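Local coordinates for protein lactaldehyde dehydrogenase (Methanocaldococcus jannaschii, PDB 3PQA) that oxidises lactaldehyde to lactate with NAD(+), which it prefers to NADP, in the biosynthesis of coenzyme F420, at residues His149-Asn159 / Glu445-Ser455. Sequence-based numbering, arbitrary orientation.
Sequences HKIAPAIATGN and EGVKYAMEEMS
Pro153 packs on Ala450 and Met451 where helix 149-156 crosses helix 447-453, a buried crossing in the NAD-binding, Rossmann-like part of the aldehyde dehydrogenase fold; the axes pass 8.5 Å apart at -58°. The ring of Pro153 rests on helix 447-453, CG against Ala450 CB at 3.6 Å and CB against Met451 CG. Met454, just after that helix, continues the contact: extended beyond CG, it reaches along helix 149-156 until its SD lies beside Ala154 and its CE comes 3.5 Å from Lys150 O. Met451 instead bends at its last torsion (chi3 65°), which carries CE back to Ala156 CB, while its CB and CG take the methyl of Thr157.

Near the N-terminal end of helix 447-453, Lys150 NZ makes a salt bridge with Glu445 OE2 at 2.7 Å, meeting it on the syn side, somewhat out of the carboxylate plane. Water 2 receives a weak bond from Lys150 NZ and donates to Glu445 OE1, so both carboxylate oxygens are engaged. The ammonium also bonds Ser218 and Thr220 of strand 216-220, and Glu445 lies next to Glu241, a probable active-site residue. With an alanine here in place of Glu445, the buried ammonium of Lys150 is likely to lose its carboxylate mate, and water 2 the OE1 it donates to. Water 1, at the edge of the imidazole and in its plane, is bonded to His149 ND1, donates to His149 O and accepts a weak bond from Gly446 N, the N-cap residue.

A Schellman motif with Gly158 at C-prime closes helix 149-156 and brings Asn159 up to 445-455. Asn159 OD1 accepts from Gly132 N, while its ND2 donates to Met454 O at 3.0 Å, with that oxygen near the amide plane.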
loop_
_atom_site.group_PDB
_atom_site.type_symbol
_atom_site.label_atom_id
_atom_site.label_comp_id
_atom_site.label_asym_id
_atom_site.label_seq_id
_atom_site.Cartn_x
_atom_site.Cartn_y
_atom_site.Cartn_z
ATOM N N HIS B 149 5.478 -19.779 11.986
ATOM C CA HIS B 149 5.644 -18.926 10.797
ATOM C C HIS B 149 5.112 -19.544 9.514
ATOM O O HIS B 149 4.989 -18.842 8.510
ATOM C CB HIS B 149 7.104 -18.500 10.629
ATOM C CG HIS B 149 7.435 -17.238 11.357
ATOM N ND1 HIS B 149 6.929 -16.016 10.979
ATOM C CD2 HIS B 149 8.205 -17.013 12.447
ATOM C CE1 HIS B 149 7.387 -15.086 11.799
ATOM N NE2 HIS B 149 8.166 -15.661 12.695
ATOM N N LYS B 150 4.804 -20.847 9.532
ATOM C CA LYS B 150 4.152 -21.485 8.390
ATOM C C LYS B 150 2.676 -21.789 8.655
ATOM O O LYS B 150 1.821 -21.536 7.800
ATOM C CB LYS B 150 4.874 -22.774 7.993
ATOM C CG LYS B 150 6.342 -22.577 7.611
ATOM C CD LYS B 150 6.953 -23.852 7.040
ATOM C CE LYS B 150 8.495 -23.744 6.963
ATOM N NZ LYS B 150 8.935 -22.658 6.028
ATOM N N ILE B 151 2.391 -22.377 9.820
ATOM C CA ILE B 151 1.019 -22.702 10.225
ATOM C C ILE B 151 0.106 -21.481 10.349
ATOM O O ILE B 151 -1.008 -21.490 9.809
ATOM C CB ILE B 151 0.990 -23.526 11.542
ATOM C CG1 ILE B 151 1.750 -24.844 11.343
ATOM C CG2 ILE B 151 -0.462 -23.803 11.999
ATOM C CD1 ILE B 151 2.026 -25.589 12.647
ATOM N N ALA B 152 0.561 -20.459 11.077
ATOM C CA ALA B 152 -0.280 -19.286 11.318
ATOM C C ALA B 152 -0.732 -18.601 9.998
ATOM O O ALA B 152 -1.948 -18.420 9.778
ATOM C CB ALA B 152 0.411 -18.305 12.261
ATOM N N PRO B 153 0.218 -18.257 9.098
ATOM C CA PRO B 153 -0.242 -17.708 7.800
ATOM C C PRO B 153 -1.079 -18.669 6.943
ATOM O O PRO B 153 -1.983 -18.218 6.236
ATOM C CB PRO B 153 1.050 -17.316 7.077
ATOM C CG PRO B 153 2.142 -18.056 7.767
ATOM C CD PRO B 153 1.694 -18.346 9.173
ATOM N N ALA B 154 -0.788 -19.977 6.996
ATOM C CA ALA B 154 -1.585 -20.964 6.259
ATOM C C ALA B 154 -3.045 -20.999 6.701
ATOM O O ALA B 154 -3.954 -20.999 5.863
ATOM C CB ALA B 154 -0.956 -22.357 6.369
ATOM N N ILE B 155 -3.271 -21.036 8.016
ATOM C CA ILE B 155 -4.624 -20.979 8.573
ATOM C C ILE B 155 -5.304 -19.650 8.191
ATOM O O ILE B 155 -6.449 -19.618 7.721
ATOM C CB ILE B 155 -4.631 -21.184 10.111
ATOM C CG1 ILE B 155 -4.197 -22.614 10.473
ATOM C CG2 ILE B 155 -6.024 -20.891 10.712
ATOM C CD1 ILE B 155 -4.033 -22.824 11.970
ATOM N N ALA B 156 -4.560 -18.560 8.357
ATOM C CA ALA B 156 -5.079 -17.230 8.038
ATOM C C ALA B 156 -5.588 -17.085 6.605
ATOM O O ALA B 156 -6.525 -16.306 6.360
ATOM C CB ALA B 156 -4.018 -16.177 8.326
ATOM N N THR B 157 -4.960 -17.809 5.676
ATOM C CA THR B 157 -5.275 -17.715 4.244
ATOM C C THR B 157 -6.179 -18.859 3.737
ATOM O O THR B 157 -6.394 -18.995 2.532
ATOM C CB THR B 157 -3.978 -17.585 3.393
ATOM O OG1 THR B 157 -3.050 -18.623 3.751
ATOM C CG2 THR B 157 -3.327 -16.234 3.632
ATOM N N GLY B 158 -6.702 -19.679 4.654
ATOM C CA GLY B 158 -7.720 -20.691 4.299
ATOM C C GLY B 158 -7.211 -21.973 3.665
ATOM O O GLY B 158 -7.944 -22.637 2.935
ATOM N N ASN B 159 -5.967 -22.325 3.975
ATOM C CA ASN B 159 -5.323 -23.525 3.471
ATOM C C ASN B 159 -5.450 -24.699 4.418
ATOM O O ASN B 159 -5.437 -24.529 5.623
ATOM C CB ASN B 159 -3.838 -23.276 3.260
ATOM C CG ASN B 159 -3.574 -22.246 2.203
ATOM O OD1 ASN B 159 -3.735 -22.513 1.018
ATOM N ND2 ASN B 159 -3.158 -21.062 2.620
ATOM N N GLU B 445 9.350 -14.860 4.472
ATOM C CA GLU B 445 8.509 -15.138 5.623
ATOM C C GLU B 445 8.358 -13.899 6.527
ATOM O O GLU B 445 8.808 -12.797 6.184
ATOM C CB GLU B 445 8.985 -16.394 6.385
ATOM C CG GLU B 445 8.726 -17.702 5.624
ATOM C CD GLU B 445 8.791 -18.963 6.507
ATOM O OE1 GLU B 445 9.200 -18.893 7.687
ATOM O OE2 GLU B 445 8.464 -20.049 5.994
ATOM N N GLY B 446 7.708 -14.073 7.670
ATOM C CA GLY B 446 7.042 -12.928 8.311
ATOM C C GLY B 446 5.588 -13.113 7.897
ATOM O O GLY B 446 5.301 -13.260 6.711
ATOM N N VAL B 447 4.682 -13.113 8.874
ATOM C CA VAL B 447 3.267 -13.493 8.669
ATOM C C VAL B 447 2.629 -12.859 7.437
ATOM O O VAL B 447 2.072 -13.562 6.582
ATOM C CB VAL B 447 2.438 -13.277 9.975
ATOM C CG1 VAL B 447 0.936 -13.325 9.734
ATOM C CG2 VAL B 447 2.866 -14.336 11.012
ATOM N N LYS B 448 2.756 -11.542 7.303
ATOM C CA LYS B 448 2.092 -10.828 6.215
ATOM C C LYS B 448 2.609 -11.303 4.851
ATOM O O LYS B 448 1.835 -11.461 3.898
ATOM C CB LYS B 448 2.315 -9.323 6.383
ATOM C CG LYS B 448 1.542 -8.475 5.397
ATOM C CD LYS B 448 1.976 -7.027 5.490
ATOM C CE LYS B 448 1.127 -6.189 4.527
ATOM N NZ LYS B 448 1.492 -4.753 4.510
ATOM N N TYR B 449 3.914 -11.564 4.800
ATOM C CA TYR B 449 4.586 -11.958 3.569
ATOM C C TYR B 449 4.297 -13.408 3.228
ATOM O O TYR B 449 4.048 -13.715 2.068
ATOM C CB TYR B 449 6.096 -11.682 3.689
ATOM C CG TYR B 449 6.288 -10.233 4.102
ATOM C CD1 TYR B 449 6.207 -9.220 3.158
ATOM C CD2 TYR B 449 6.458 -9.880 5.449
ATOM C CE1 TYR B 449 6.334 -7.877 3.539
ATOM C CE2 TYR B 449 6.584 -8.542 5.835
ATOM C CZ TYR B 449 6.518 -7.562 4.870
ATOM O OH TYR B 449 6.618 -6.247 5.251
ATOM N N ALA B 450 4.291 -14.278 4.243
ATOM C CA ALA B 450 3.951 -15.689 4.023
ATOM C C ALA B 450 2.500 -15.826 3.551
ATOM O O ALA B 450 2.197 -16.667 2.690
ATOM C CB ALA B 450 4.177 -16.493 5.290
ATOM N N MET B 451 1.605 -14.998 4.089
ATOM C CA MET B 451 0.199 -15.034 3.681
ATOM C C MET B 451 0.078 -14.772 2.178
ATOM O O MET B 451 -0.672 -15.465 1.466
ATOM C CB MET B 451 -0.657 -14.048 4.485
ATOM C CG MET B 451 -0.927 -14.471 5.930
ATOM S SD MET B 451 -1.777 -13.185 6.930
ATOM C CE MET B 451 -3.408 -13.041 6.107
ATOM N N GLU B 452 0.851 -13.803 1.691
ATOM C CA GLU B 452 0.866 -13.526 0.264
ATOM C C GLU B 452 1.371 -14.709 -0.582
ATOM O O GLU B 452 0.811 -14.972 -1.654
ATOM C CB GLU B 452 1.639 -12.236 -0.056
ATOM C CG GLU B 452 1.574 -11.821 -1.535
ATOM C CD GLU B 452 0.164 -11.436 -2.005
ATOM O OE1 GLU B 452 -0.744 -11.265 -1.157
ATOM O OE2 GLU B 452 -0.058 -11.296 -3.231
ATOM N N GLU B 453 2.406 -15.403 -0.104
ATOM C CA GLU B 453 2.964 -16.597 -0.780
ATOM C C GLU B 453 1.952 -17.739 -0.748
ATOM O O GLU B 453 1.868 -18.510 -1.686
ATOM C CB GLU B 453 4.252 -17.082 -0.099
ATOM C CG GLU B 453 5.316 -16.005 0.148
ATOM C CD GLU B 453 6.230 -15.740 -1.029
ATOM O OE1 GLU B 453 6.054 -16.386 -2.089
ATOM O OE2 GLU B 453 7.126 -14.859 -0.874
ATOM N N MET B 454 1.192 -17.825 0.340
ATOM C CA MET B 454 0.258 -18.927 0.578
ATOM C C MET B 454 -1.154 -18.682 0.023
ATOM O O MET B 454 -2.089 -19.432 0.301
ATOM C CB MET B 454 0.223 -19.275 2.081
ATOM C CG MET B 454 1.548 -19.896 2.599
ATOM S SD MET B 454 1.534 -20.247 4.375
ATOM C CE MET B 454 3.154 -21.052 4.573
ATOM N N SER B 455 -1.304 -17.618 -0.759
ATOM C CA SER B 455 -2.558 -17.386 -1.435
ATOM C C SER B 455 -2.320 -17.065 -2.906
ATOM O O SER B 455 -1.180 -16.777 -3.316
ATOM C CB SER B 455 -3.386 -16.318 -0.695
ATOM O OG SER B 455 -2.699 -15.111 -0.542
HETATM O O HOH W 1 5.785 -16.140 8.412
HETATM O O HOH W 2 9.515 -21.219 8.912
#